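Local coordinates for ABC-type transport system, molybdenum-specific extracellular solute-binding protein (Clostridium difficile, PDB 4KD5) that probably binds molybdate or tungstate outside the cell and hands it to an ABC transporter for uptake, at residues A[7-12]-A[35-40]; A[21-26]-A[221-226]; A[78-83]-A[195-200]; A[124-129]-A[188-193]. All coordinates share one frame; numbering follows the deposited sequence.

Contact 1: A[7-12]-A[35-40]; sequences ELNISA and KLTVNY
Leu8 and Ile10 reach across to the strand 35-40 through their backbones, and five N-H...O=C bonds join the two. Leu8 N donates to Lys35 O and Leu8 O accepts from Thr37 N, the latter nearly straight at 173°. Ile10 repeats the pattern with Thr37 O and, at 2.8 Å, from Asn39 N to Ile10 O, before Ala12 N closes the series on Asn39 O. CA-H...O contacts such as Val38 CA to Ile10 O (3.3 Å) fill in between. The chain crosses back through helix 17-28 between the two parallel strands, which makes a beta-alpha-beta unit, and strand 58-60 pairs with the other edge of 7-12.

The face toward the helices is largely apolar (Leu8, Ile10, Leu36, Val38), which suits packing under helices 17-28 and 205-215. Leu36 CD2 does most of the touching, meeting Ile10 CD1 at 3.6 Å and Leu8 CB at 3.9 Å, while Leu8 and Leu36 lie side by side. Phe211 of helix 205-215 packs on all three.

Polar residues suit the other face. Glu7 and Lys35 both have extended chains; their aliphatic parts touch, Glu7 CG to Lys35 CD at 3.7 Å, and OE2 and NZ form a long salt bridge. Asn9 OD1 lies 3.7 Å from Thr37 CB.

Contact 2: A[21-26]-A[221-226]; sequences AKIEEE and QKIFEE
Ile223 presses its two branches against helix 17-28 at different places, and this makes the centre of the contact. Its CG2 methyl meets Ile23 CD1 at 3.6 Å and also rests near Lys22 CG. Its CD1, carried outward by an extended second torsion (chi2 -179°), reaches Glu26, where CB and CG each lie 3.6 Å away. A beta-branched residue suits this spot because its two branches end in methyls, CG2 for Ile23 and Lys22 and CD1 for Glu26. Ile23, bent at chi2 (-66°) where Ile223 is extended, places CD1 beside both Ile223 CG2 and the Phe224 ring, whose CE2 is 3.9 Å off; the isoleucine and the phenylalanine side chains cross at about a right angle.

Around this apolar patch, at the more exposed margin, stand long charged residues whose methylenes continue the packing. Lys22, bent at its last three torsions, brings its amine between two carboxylates: NZ is 3.8 Å from Glu226 OE2 across the contact and 3.6 Å from Glu26 OE2 on its own helix, both long salt bridges. Glu26 has a second, weak and long ion pair with Lys29.

Farther out, Phe211, Phe214 and Leu215 of helix 205-215 pack on Ile23, and Leu84 and Val85 of strand 82-94 on Phe224. Gln221 gives its NE2 to the carbonyls of Leu215 and Leu84, tying helix 218-226 to its surroundings. The segments cross at 145°, roughly antiparallel, with axes 9.9 Å apart.

Cohesion between these helices therefore comes chiefly from apolar packing, while the loose ion pairs probably add only modest electrostatic attraction.

Contact 3: A[78-83]-A[195-200]; sequences SDTMKD and PVSVIK
Strand 82-94 pairs antiparallel with strand 193-198 here, within the mixed sheet of the periplasmic-binding-protein fold. Lys82 and Val196 are a hydrogen-bonded pair: Val196 N donates to Lys82 O at 2.8 Å, and Lys82 N returns a bond of 3.1 Å to Val196 O, at 170°. Asp83 and Pro195 follow as a non-hydrogen-bonded pair. Proline has no N-H to give, and such a position asks for none toward the partner strand; its CA instead approaches Lys82 O at 3.3 Å.

On the N-terminal side of the Lys82 pair, a side chain takes over from the backbone. Thr80 turns OG1 between its own N and carbonyl carbon (chi1 69°), aiming it at Val198, whose N donates to OG1 at 2.9 Å. The same hydroxyl is hydrogen-bonded to Val77 O, so it serves both the preceding turn and the neighbouring strand. Its methyl packs at the same time against Val198 CG2, 3.8 Å from Thr80 CG2, a double use for which threonine is well suited. Ser197 OG lies alongside, 3.7 Å from CG of Met81, a selenomethionine.

Lys82 folds back along its own segment, and NZ reaches Asp79 O at 2.9 Å in the carbonyl plane. Glu212 of helix 205-215 packs on Thr80, Val196 and Val198, and Ser78 OG is hydrogen-bonded both to Asp71 and to Asp149 of the second subunit.

Strand 193-198, running antiparallel between strands 58-60 and 82-94, is the reversed strand typical of the lobe sheet in type II periplasmic binding proteins.

Contact 4: A[124-129]-A[188-193]; sequences GKYADE and THSPIT
A single water is held by Tyr126 OH at 2.7 Å and by Pro191 O, to which it donates at 2.9 Å; Ser190 OG also approaches it, but so closely that this third bond is doubtful in its details. The water lies at the edge of the tyrosine ring, in its plane, and so joins the tip of a helical residue to the loop 188-193.

The direct bond is made one helical turn along. Glu129 OE1 accepts from Ser190 N at 2.9 Å, the N-H coming from above the carboxylate plane, 40° out of it. The extended glutamate chain is long enough to reach across, and its CB also rests on His189 CB, 3.9 Å away.

Ile192 lies over one face of the Tyr126 ring. Its CG1 sits 3.7 Å from the ring centroid and only 4° off the normal, a CH-pi contact, while CD1 extends the cover toward CG. The His189 ring approaches obliquely, with its CD2 3.9 Å from Tyr126 CD1. Tyr168, a predicted molybdate-binding residue, packs on both Tyr126 and Ile192, and a bound 2-butanol touches Tyr126.

Because the ring is covered on a face and its hydroxyl is tethered through water, the tyrosine should have little freedom to rotate; this probably steadies it where it lines the 2-butanol pocket, close to the predicted molybdate-binding residue Tyr168.

The chain enters contact 1, whose linking helix 17-28 supplies half of contact 2; the other half, helix 218-226, comes from near the C-terminus. Contact 2 therefore encloses contact 3 along the sequence, and contact 3 in turn encloses contact 4. Contacts 1 and 3 reach the same sheet, their centres about 15 Å apart, and Glu24 packs on Leu36 and Val38 where contacts 1 and 2 meet. Contact 4 lies across the centre of the chain from contact 1, about 29 Å between centres, yet touches contact 3 where its loop runs into strand 193-198. Early and late segments thus build one region together, as expected of a two-lobed binding protein whose chain crosses between lobes.

Contact 1: A[7-12]-A[35-40]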
loop_
_atom_site.group_PDB
_atom_site.type_symbol
_atom_site.label_atom_id
_atom_site.label_comp_id
_atom_site.label_asym_id
_atom_site.label_seq_id
_atom_site.Cartn_x
_atom_site.Cartn_y
_atom_site.Cartn_z
ATOM N N GLU A 7 1.982 -3.402 -12.677
ATOM C CA GLU A 7 1.025 -3.820 -13.692
ATOM C C GLU A 7 -0.136 -4.565 -13.044
ATOM O O GLU A 7 0.034 -5.677 -12.540
ATOM C CB GLU A 7 1.709 -4.695 -14.746
ATOM C CG GLU A 7 2.853 -3.996 -15.469
ATOM C CD GLU A 7 3.655 -4.928 -16.357
ATOM O OE1 GLU A 7 3.419 -6.153 -16.308
ATOM O OE2 GLU A 7 4.524 -4.433 -17.103
ATOM N N LEU A 8 -1.312 -3.941 -13.050
ATOM C CA LEU A 8 -2.509 -4.550 -12.474
ATOM C C LEU A 8 -3.346 -5.239 -13.549
ATOM O O LEU A 8 -3.601 -4.669 -14.617
ATOM C CB LEU A 8 -3.361 -3.506 -11.747
ATOM C CG LEU A 8 -2.797 -2.846 -10.491
ATOM C CD1 LEU A 8 -3.786 -1.832 -9.931
ATOM C CD2 LEU A 8 -2.466 -3.882 -9.440
ATOM N N ASN A 9 -3.762 -6.470 -13.272
ATOM C CA ASN A 9 -4.687 -7.168 -14.151
ATOM C C ASN A 9 -6.114 -6.994 -13.660
ATOM O O ASN A 9 -6.460 -7.439 -12.563
ATOM C CB ASN A 9 -4.331 -8.656 -14.230
ATOM C CG ASN A 9 -3.147 -8.924 -15.132
ATOM O OD1 ASN A 9 -3.146 -8.544 -16.304
ATOM N ND2 ASN A 9 -2.122 -9.568 -14.587
ATOM N N ILE A 10 -6.941 -6.334 -14.464
ATOM C CA ILE A 10 -8.348 -6.169 -14.117
ATOM C C ILE A 10 -9.240 -6.980 -15.056
ATOM O O ILE A 10 -9.130 -6.873 -16.279
ATOM C CB ILE A 10 -8.783 -4.687 -14.129
ATOM C CG1 ILE A 10 -8.157 -3.931 -12.961
ATOM C CG2 ILE A 10 -10.294 -4.568 -14.028
ATOM C CD1 ILE A 10 -6.759 -3.448 -13.215
ATOM N N SER A 11 -10.110 -7.803 -14.480
ATOM C CA SER A 11 -11.129 -8.503 -15.255
ATOM C C SER A 11 -12.487 -7.875 -14.956
ATOM O O SER A 11 -12.858 -7.723 -13.792
ATOM C CB SER A 11 -11.142 -9.991 -14.920
ATOM O OG SER A 11 -11.231 -10.200 -13.528
ATOM N N ALA A 12 -13.217 -7.498 -16.003
ATOM C CA ALA A 12 -14.496 -6.812 -15.842
ATOM C C ALA A 12 -15.536 -7.379 -16.790
ATOM O O ALA A 12 -15.193 -7.970 -17.809
ATOM C CB ALA A 12 -14.332 -5.327 -16.079
ATOM N N LYS A 35 0.356 0.512 -14.776
ATOM C CA LYS A 35 -0.110 0.110 -16.096
ATOM C C LYS A 35 -1.271 -0.852 -15.902
ATOM O O LYS A 35 -1.134 -1.861 -15.207
ATOM C CB LYS A 35 1.006 -0.595 -16.865
ATOM C CG LYS A 35 2.323 0.166 -16.910
ATOM C CD LYS A 35 3.482 -0.784 -17.183
ATOM C CE LYS A 35 4.780 -0.038 -17.469
ATOM N NZ LYS A 35 5.906 -0.985 -17.727
ATOM N N LEU A 36 -2.411 -0.551 -16.514
ATOM C CA LEU A 36 -3.593 -1.396 -16.368
ATOM C C LEU A 36 -3.788 -2.295 -17.589
ATOM O O LEU A 36 -3.721 -1.829 -18.730
ATOM C CB LEU A 36 -4.842 -0.537 -16.147
ATOM C CG LEU A 36 -4.884 0.379 -14.923
ATOM C CD1 LEU A 36 -6.126 1.256 -14.946
ATOM C CD2 LEU A 36 -4.852 -0.430 -13.643
ATOM N N THR A 37 -4.023 -3.582 -17.351
ATOM C CA THR A 37 -4.370 -4.505 -18.429
ATOM C C THR A 37 -5.773 -5.054 -18.175
ATOM O O THR A 37 -5.979 -5.860 -17.263
ATOM C CB THR A 37 -3.355 -5.657 -18.545
ATOM O OG1 THR A 37 -2.096 -5.141 -18.996
ATOM C CG2 THR A 37 -3.839 -6.701 -19.537
ATOM N N VAL A 38 -6.739 -4.612 -18.977
ATOM C CA VAL A 38 -8.135 -4.970 -18.741
ATOM C C VAL A 38 -8.620 -6.092 -19.658
ATOM O O VAL A 38 -8.643 -5.946 -20.882
ATOM C CB VAL A 38 -9.072 -3.754 -18.878
ATOM C CG1 VAL A 38 -10.467 -4.125 -18.436
ATOM C CG2 VAL A 38 -8.573 -2.604 -18.032
ATOM N N ASN A 39 -9.010 -7.207 -19.050
ATOM C CA ASN A 39 -9.572 -8.333 -19.781
ATOM C C ASN A 39 -11.087 -8.383 -19.595
ATOM O O ASN A 39 -11.585 -8.238 -18.476
ATOM C CB ASN A 39 -8.930 -9.636 -19.304
ATOM C CG ASN A 39 -9.479 -10.857 -20.014
ATOM O OD1 ASN A 39 -9.145 -11.124 -21.171
ATOM N ND2 ASN A 39 -10.310 -11.622 -19.314
ATOM N N TYR A 40 -11.819 -8.578 -20.687
ATOM C CA TYR A 40 -13.276 -8.612 -20.629
ATOM C C TYR A 40 -13.829 -10.015 -20.872
ATOM O O TYR A 40 -13.240 -10.805 -21.616
ATOM C CB TYR A 40 -13.867 -7.619 -21.636
ATOM C CG TYR A 40 -13.427 -6.198 -21.394
ATOM C CD1 TYR A 40 -14.043 -5.419 -20.428
ATOM C CD2 TYR A 40 -12.394 -5.636 -22.127
ATOM C CE1 TYR A 40 -13.639 -4.122 -20.201
ATOM C CE2 TYR A 40 -11.988 -4.340 -21.907
ATOM C CZ TYR A 40 -12.614 -3.588 -20.947
ATOM O OH TYR A 40 -12.207 -2.296 -20.727
#

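Contact 2: A[21-26]-A[221-226]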
loop_
_atom_site.group_PDB
_atom_site.type_symbol
_atom_site.label_atom_id
_atom_site.label_comp_id
_atom_site.label_asym_id
_atom_site.label_seq_id
_atom_site.Cartn_x
_atom_site.Cartn_y
_atom_site.Cartn_z
ATOM N N ALA A 21 -12.158 2.412 -20.439
ATOM C CA ALA A 21 -11.183 3.103 -21.275
ATOM C C ALA A 21 -10.930 4.528 -20.780
ATOM O O ALA A 21 -9.794 5.002 -20.788
ATOM C CB ALA A 21 -11.638 3.109 -22.719
ATOM N N LYS A 22 -11.989 5.212 -20.360
ATOM C CA LYS A 22 -11.852 6.548 -19.786
ATOM C C LYS A 22 -11.254 6.446 -18.382
ATOM O O LYS A 22 -10.560 7.355 -17.933
ATOM C CB LYS A 22 -13.209 7.254 -19.748
ATOM C CG LYS A 22 -13.174 8.697 -19.267
ATOM C CD LYS A 22 -12.562 9.622 -20.309
ATOM C CE LYS A 22 -13.177 11.017 -20.254
ATOM N NZ LYS A 22 -13.011 11.692 -18.938
ATOM N N ILE A 23 -11.524 5.335 -17.702
ATOM C CA ILE A 23 -10.918 5.060 -16.398
ATOM C C ILE A 23 -9.390 4.922 -16.508
ATOM O O ILE A 23 -8.645 5.406 -15.649
ATOM C CB ILE A 23 -11.519 3.786 -15.750
ATOM C CG1 ILE A 23 -12.966 4.025 -15.299
ATOM C CG2 ILE A 23 -10.669 3.318 -14.581
ATOM C CD1 ILE A 23 -13.109 5.022 -14.166
ATOM N N GLU A 24 -8.928 4.269 -17.571
ATOM C CA GLU A 24 -7.498 4.062 -17.789
ATOM C C GLU A 24 -6.741 5.365 -18.042
ATOM O O GLU A 24 -5.734 5.637 -17.393
ATOM C CB GLU A 24 -7.267 3.079 -18.945
ATOM C CG GLU A 24 -7.151 1.623 -18.532
ATOM C CD GLU A 24 -7.232 0.667 -19.710
ATOM O OE1 GLU A 24 -6.234 -0.033 -19.982
ATOM O OE2 GLU A 24 -8.299 0.609 -20.358
ATOM N N GLU A 25 -7.231 6.166 -18.985
ATOM C CA GLU A 25 -6.582 7.431 -19.329
ATOM C C GLU A 25 -6.626 8.434 -18.179
ATOM O O GLU A 25 -5.751 9.288 -18.058
ATOM C CB GLU A 25 -7.193 8.036 -20.603
ATOM C CG GLU A 25 -8.268 9.102 -20.366
ATOM C CD GLU A 25 -7.805 10.493 -20.766
ATOM O OE1 GLU A 25 -8.663 11.384 -20.953
ATOM O OE2 GLU A 25 -6.580 10.699 -20.887
ATOM N N GLU A 26 -7.639 8.316 -17.327
ATOM C CA GLU A 26 -7.820 9.256 -16.227
ATOM C C GLU A 26 -7.006 8.866 -15.001
ATOM O O GLU A 26 -6.567 9.728 -14.243
ATOM C CB GLU A 26 -9.305 9.363 -15.869
ATOM C CG GLU A 26 -9.750 10.733 -15.387
ATOM C CD GLU A 26 -9.927 11.726 -16.520
ATOM O OE1 GLU A 26 -10.375 12.860 -16.249
ATOM O OE2 GLU A 26 -9.619 11.379 -17.679
ATOM N N GLN A 221 -16.495 7.868 -10.043
ATOM C CA GLN A 221 -17.940 7.698 -10.136
ATOM C C GLN A 221 -18.527 8.549 -11.258
ATOM O O GLN A 221 -19.375 8.079 -12.018
ATOM C CB GLN A 221 -18.601 8.042 -8.798
ATOM C CG GLN A 221 -18.367 7.016 -7.705
ATOM C CD GLN A 221 -19.092 5.712 -7.960
ATOM O OE1 GLN A 221 -20.292 5.599 -7.712
ATOM N NE2 GLN A 221 -18.366 4.719 -8.466
ATOM N N LYS A 222 -18.071 9.795 -11.360
ATOM C CA LYS A 222 -18.524 10.693 -12.423
ATOM C C LYS A 222 -18.142 10.201 -13.817
ATOM O O LYS A 222 -18.791 10.551 -14.800
ATOM C CB LYS A 222 -17.999 12.118 -12.204
ATOM C CG LYS A 222 -18.688 12.881 -11.081
ATOM C CD LYS A 222 -18.287 14.352 -11.086
ATOM C CE LYS A 222 -18.841 15.092 -9.875
ATOM N NZ LYS A 222 -18.483 16.544 -9.895
ATOM N N ILE A 223 -17.082 9.403 -13.898
ATOM C CA ILE A 223 -16.675 8.802 -15.166
ATOM C C ILE A 223 -17.675 7.725 -15.586
ATOM O O ILE A 223 -18.092 7.672 -16.744
ATOM C CB ILE A 223 -15.245 8.219 -15.089
ATOM C CG1 ILE A 223 -14.213 9.348 -15.112
ATOM C CG2 ILE A 223 -14.977 7.269 -16.241
ATOM C CD1 ILE A 223 -12.788 8.858 -15.062
ATOM N N PHE A 224 -18.070 6.882 -14.639
ATOM C CA PHE A 224 -19.054 5.845 -14.910
ATOM C C PHE A 224 -20.419 6.445 -15.254
ATOM O O PHE A 224 -21.208 5.823 -15.961
ATOM C CB PHE A 224 -19.177 4.892 -13.715
ATOM C CG PHE A 224 -18.019 3.945 -13.565
ATOM C CD1 PHE A 224 -17.819 2.921 -14.477
ATOM C CD2 PHE A 224 -17.144 4.064 -12.497
ATOM C CE1 PHE A 224 -16.755 2.041 -14.334
ATOM C CE2 PHE A 224 -16.083 3.187 -12.349
ATOM C CZ PHE A 224 -15.890 2.174 -13.272
ATOM N N GLU A 225 -20.688 7.652 -14.762
ATOM C CA GLU A 225 -21.954 8.335 -15.038
ATOM C C GLU A 225 -21.999 8.979 -16.428
ATOM O O GLU A 225 -23.074 9.290 -16.944
ATOM C CB GLU A 225 -22.277 9.344 -13.923
ATOM C CG GLU A 225 -22.562 8.687 -12.574
ATOM C CD GLU A 225 -22.481 9.654 -11.405
ATOM O OE1 GLU A 225 -22.382 10.875 -11.643
ATOM O OE2 GLU A 225 -22.511 9.188 -10.244
ATOM N N GLU A 226 -20.831 9.174 -17.033
ATOM C CA GLU A 226 -20.754 9.615 -18.422
ATOM C C GLU A 226 -21.256 8.507 -19.336
ATOM O O GLU A 226 -21.708 8.756 -20.449
ATOM C CB GLU A 226 -19.309 9.961 -18.801
ATOM C CG GLU A 226 -18.690 11.113 -18.029
ATOM C CD GLU A 226 -17.205 11.275 -18.316
ATOM O OE1 GLU A 226 -16.697 10.593 -19.230
ATOM O OE2 GLU A 226 -16.543 12.080 -17.627
#

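Contact 3: A[78-83]-A[195-200]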
loop_
_atom_site.group_PDB
_atom_site.type_symbol
_atom_site.label_atom_id
_atom_site.label_comp_id
_atom_site.label_asym_id
_atom_site.label_seq_id
_atom_site.Cartn_x
_atom_site.Cartn_y
_atom_site.Cartn_z
ATOM N N SER A 78 -11.708 -9.904 1.366
ATOM C CA SER A 78 -13.101 -9.658 1.758
ATOM C C SER A 78 -13.479 -8.200 2.030
ATOM O O SER A 78 -14.532 -7.735 1.591
ATOM C CB SER A 78 -13.473 -10.519 2.969
ATOM O OG SER A 78 -13.407 -11.895 2.667
ATOM N N ASP A 79 -12.629 -7.486 2.759
ATOM C CA ASP A 79 -12.925 -6.107 3.136
ATOM C C ASP A 79 -12.877 -5.127 1.960
ATOM O O ASP A 79 -13.215 -3.955 2.115
ATOM C CB ASP A 79 -12.004 -5.639 4.267
ATOM C CG ASP A 79 -10.631 -6.275 4.205
ATOM O OD1 ASP A 79 -9.626 -5.538 4.323
ATOM O OD2 ASP A 79 -10.554 -7.513 4.052
ATOM N N THR A 80 -12.469 -5.608 0.788
ATOM C CA THR A 80 -12.470 -4.781 -0.418
ATOM C C THR A 80 -13.737 -4.983 -1.235
ATOM O O THR A 80 -13.904 -4.363 -2.282
ATOM C CB THR A 80 -11.248 -5.047 -1.316
ATOM O OG1 THR A 80 -11.344 -6.358 -1.887
ATOM C CG2 THR A 80 -9.968 -4.930 -0.516
HETATM N N MSE A 81 -14.621 -5.864 -0.771
HETATM C CA MSE A 81 -15.873 -6.105 -1.485
HETATM C C MSE A 81 -16.795 -4.896 -1.366
HETATM O O MSE A 81 -17.214 -4.523 -0.265
HETATM C CB MSE A 81 -16.576 -7.363 -0.968
HETATM C CG MSE A 81 -15.793 -8.641 -1.232
HETATM SE SE MSE A 81 -16.476 -10.206 -0.297
HETATM C CE MSE A 81 -18.035 -10.555 -1.397
ATOM N N LYS A 82 -17.104 -4.285 -2.507
ATOM C CA LYS A 82 -17.956 -3.099 -2.553
ATOM C C LYS A 82 -18.824 -3.081 -3.799
ATOM O O LYS A 82 -18.522 -3.755 -4.787
ATOM C CB LYS A 82 -17.106 -1.823 -2.521
ATOM C CG LYS A 82 -16.876 -1.250 -1.138
ATOM C CD LYS A 82 -15.427 -1.389 -0.709
ATOM C CE LYS A 82 -15.301 -1.226 0.799
ATOM N NZ LYS A 82 -13.881 -1.250 1.251
ATOM N N ASP A 83 -19.891 -2.294 -3.751
ATOM C CA ASP A 83 -20.700 -2.047 -4.929
ATOM C C ASP A 83 -20.149 -0.829 -5.654
ATOM O O ASP A 83 -20.199 0.283 -5.130
ATOM C CB ASP A 83 -22.163 -1.837 -4.535
ATOM C CG ASP A 83 -22.806 -3.097 -4.003
ATOM O OD1 ASP A 83 -22.345 -4.188 -4.380
ATOM O OD2 ASP A 83 -23.761 -2.991 -3.204
ATOM N N PRO A 195 -20.539 -5.299 -8.561
ATOM C CA PRO A 195 -19.613 -5.350 -7.422
ATOM C C PRO A 195 -18.154 -5.402 -7.865
ATOM O O PRO A 195 -17.854 -5.953 -8.933
ATOM C CB PRO A 195 -19.991 -6.657 -6.722
ATOM C CG PRO A 195 -20.530 -7.522 -7.815
ATOM C CD PRO A 195 -21.183 -6.600 -8.821
ATOM N N VAL A 196 -17.267 -4.823 -7.057
ATOM C CA VAL A 196 -15.835 -4.873 -7.318
ATOM C C VAL A 196 -15.149 -5.532 -6.122
ATOM O O VAL A 196 -15.637 -5.437 -4.996
ATOM C CB VAL A 196 -15.259 -3.450 -7.570
ATOM C CG1 VAL A 196 -15.395 -2.580 -6.331
ATOM C CG2 VAL A 196 -13.799 -3.508 -8.008
ATOM N N SER A 197 -14.036 -6.219 -6.361
ATOM C CA SER A 197 -13.245 -6.774 -5.263
ATOM C C SER A 197 -11.785 -6.962 -5.658
ATOM O O SER A 197 -11.486 -7.255 -6.816
ATOM C CB SER A 197 -13.830 -8.108 -4.798
ATOM O OG SER A 197 -13.098 -8.616 -3.698
ATOM N N VAL A 198 -10.878 -6.798 -4.699
ATOM C CA VAL A 198 -9.476 -7.137 -4.921
ATOM C C VAL A 198 -9.328 -8.651 -4.777
ATOM O O VAL A 198 -9.923 -9.252 -3.878
ATOM C CB VAL A 198 -8.548 -6.419 -3.924
ATOM C CG1 VAL A 198 -7.108 -6.871 -4.101
ATOM C CG2 VAL A 198 -8.636 -4.918 -4.108
ATOM N N ILE A 199 -8.553 -9.267 -5.664
ATOM C CA ILE A 199 -8.351 -10.712 -5.632
ATOM C C ILE A 199 -7.297 -11.092 -4.585
ATOM O O ILE A 199 -6.269 -10.426 -4.470
ATOM C CB ILE A 199 -7.949 -11.230 -7.022
ATOM C CG1 ILE A 199 -8.988 -10.811 -8.060
ATOM C CG2 ILE A 199 -7.799 -12.734 -7.023
ATOM C CD1 ILE A 199 -10.388 -11.296 -7.746
ATOM N N LYS A 200 -7.558 -12.156 -3.827
ATOM C CA LYS A 200 -6.690 -12.571 -2.720
ATOM C C LYS A 200 -5.292 -12.979 -3.181
ATOM O O LYS A 200 -4.293 -12.622 -2.557
ATOM C CB LYS A 200 -7.348 -13.727 -1.961
ATOM C CG LYS A 200 -6.623 -14.156 -0.699
ATOM C CD LYS A 200 -6.754 -13.110 0.390
ATOM C CE LYS A 200 -7.053 -13.761 1.731
ATOM N NZ LYS A 200 -8.242 -14.657 1.658
#

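Contact 4: A[124-129]-A[188-193]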
loop_
_atom_site.group_PDB
_atom_site.type_symbol
_atom_site.label_atom_id
_atom_site.label_comp_id
_atom_site.label_asym_id
_atom_site.label_seq_id
_atom_site.Cartn_x
_atom_site.Cartn_y
_atom_site.Cartn_z
ATOM N N GLY A 124 -34.049 -8.255 -19.605
ATOM C CA GLY A 124 -35.362 -8.871 -19.710
ATOM C C GLY A 124 -35.806 -9.439 -18.377
ATOM O O GLY A 124 -36.984 -9.381 -18.026
ATOM N N LYS A 125 -34.851 -9.986 -17.631
ATOM C CA LYS A 125 -35.121 -10.526 -16.304
ATOM C C LYS A 125 -35.603 -9.436 -15.348
ATOM O O LYS A 125 -36.463 -9.678 -14.505
ATOM C CB LYS A 125 -33.867 -11.209 -15.754
ATOM C CG LYS A 125 -34.021 -11.789 -14.360
ATOM C CD LYS A 125 -32.738 -12.479 -13.900
ATOM C CE LYS A 125 -31.747 -11.502 -13.271
ATOM N NZ LYS A 125 -31.995 -11.271 -11.816
ATOM N N TYR A 126 -35.057 -8.231 -15.490
ATOM C CA TYR A 126 -35.448 -7.123 -14.623
ATOM C C TYR A 126 -36.720 -6.445 -15.120
ATOM O O TYR A 126 -37.484 -5.896 -14.331
ATOM C CB TYR A 126 -34.300 -6.112 -14.465
ATOM C CG TYR A 126 -33.158 -6.625 -13.620
ATOM C CD1 TYR A 126 -33.283 -6.730 -12.246
ATOM C CD2 TYR A 126 -31.955 -6.995 -14.197
ATOM C CE1 TYR A 126 -32.243 -7.199 -11.467
ATOM C CE2 TYR A 126 -30.906 -7.466 -13.431
ATOM C CZ TYR A 126 -31.059 -7.564 -12.064
ATOM O OH TYR A 126 -30.024 -8.028 -11.291
ATOM N N ALA A 127 -36.938 -6.481 -16.430
ATOM C CA ALA A 127 -38.187 -5.988 -17.001
ATOM C C ALA A 127 -39.344 -6.849 -16.510
ATOM O O ALA A 127 -40.428 -6.345 -16.221
ATOM C CB ALA A 127 -38.128 -5.998 -18.508
ATOM N N ASP A 128 -39.104 -8.153 -16.425
ATOM C CA ASP A 128 -40.104 -9.086 -15.928
ATOM C C ASP A 128 -40.436 -8.796 -14.468
ATOM O O ASP A 128 -41.593 -8.890 -14.062
ATOM C CB ASP A 128 -39.605 -10.523 -16.068
ATOM C CG ASP A 128 -40.605 -11.536 -15.558
ATOM O OD1 ASP A 128 -40.528 -11.912 -14.372
ATOM O OD2 ASP A 128 -41.473 -11.957 -16.346
ATOM N N GLU A 129 -39.422 -8.435 -13.686
ATOM C CA GLU A 129 -39.630 -8.090 -12.283
ATOM C C GLU A 129 -40.522 -6.862 -12.131
ATOM O O GLU A 129 -41.472 -6.875 -11.346
ATOM C CB GLU A 129 -38.298 -7.852 -11.571
ATOM C CG GLU A 129 -37.507 -9.105 -11.279
ATOM C CD GLU A 129 -36.431 -8.874 -10.237
ATOM O OE1 GLU A 129 -36.739 -8.245 -9.203
ATOM O OE2 GLU A 129 -35.282 -9.316 -10.450
ATOM N N THR A 188 -39.080 -1.358 -7.482
ATOM C CA THR A 188 -39.868 -2.331 -8.236
ATOM C C THR A 188 -39.077 -3.526 -8.781
ATOM O O THR A 188 -39.647 -4.385 -9.456
ATOM C CB THR A 188 -40.618 -1.651 -9.398
ATOM O OG1 THR A 188 -39.672 -1.124 -10.334
ATOM C CG2 THR A 188 -41.484 -0.517 -8.880
ATOM N N HIS A 189 -37.774 -3.575 -8.501
ATOM C CA HIS A 189 -36.929 -4.679 -8.969
ATOM C C HIS A 189 -35.659 -4.866 -8.138
ATOM O O HIS A 189 -35.240 -3.963 -7.411
ATOM C CB HIS A 189 -36.560 -4.489 -10.448
ATOM C CG HIS A 189 -35.667 -3.341 -10.704
ATOM N ND1 HIS A 189 -36.147 -2.023 -10.888
ATOM C CD2 HIS A 189 -34.323 -3.228 -10.824
ATOM C CE1 HIS A 189 -35.143 -1.231 -11.091
ATOM N NE2 HIS A 189 -34.019 -1.903 -11.062
ATOM N N SER A 190 -35.058 -6.049 -8.250
ATOM C CA SER A 190 -33.805 -6.359 -7.566
ATOM C C SER A 190 -32.704 -5.422 -8.056
ATOM O O SER A 190 -32.657 -5.089 -9.241
ATOM C CB SER A 190 -33.412 -7.810 -7.840
ATOM O OG SER A 190 -32.250 -8.179 -7.123
ATOM N N PRO A 191 -31.816 -4.988 -7.145
ATOM C CA PRO A 191 -30.743 -4.050 -7.498
ATOM C C PRO A 191 -29.891 -4.549 -8.663
ATOM O O PRO A 191 -29.421 -5.691 -8.640
ATOM C CB PRO A 191 -29.895 -4.003 -6.225
ATOM C CG PRO A 191 -30.858 -4.322 -5.133
ATOM C CD PRO A 191 -31.792 -5.340 -5.715
ATOM N N ILE A 192 -29.711 -3.698 -9.671
ATOM C CA ILE A 192 -28.861 -4.008 -10.813
ATOM C C ILE A 192 -27.467 -3.438 -10.546
ATOM O O ILE A 192 -27.138 -2.347 -11.007
ATOM C CB ILE A 192 -29.431 -3.401 -12.111
ATOM C CG1 ILE A 192 -30.937 -3.666 -12.213
ATOM C CG2 ILE A 192 -28.711 -3.956 -13.334
ATOM C CD1 ILE A 192 -31.598 -3.084 -13.456
ATOM N N THR A 193 -26.648 -4.182 -9.804
ATOM C CA THR A 193 -25.375 -3.655 -9.313
ATOM C C THR A 193 -24.147 -4.345 -9.894
ATOM O O THR A 193 -24.202 -5.505 -10.297
ATOM C CB THR A 193 -25.295 -3.712 -7.780
ATOM O OG1 THR A 193 -25.234 -5.075 -7.352
ATOM C CG2 THR A 193 -26.499 -3.044 -7.158
HETATM O O HOH W 1 -30.331 -8.431 -8.685
#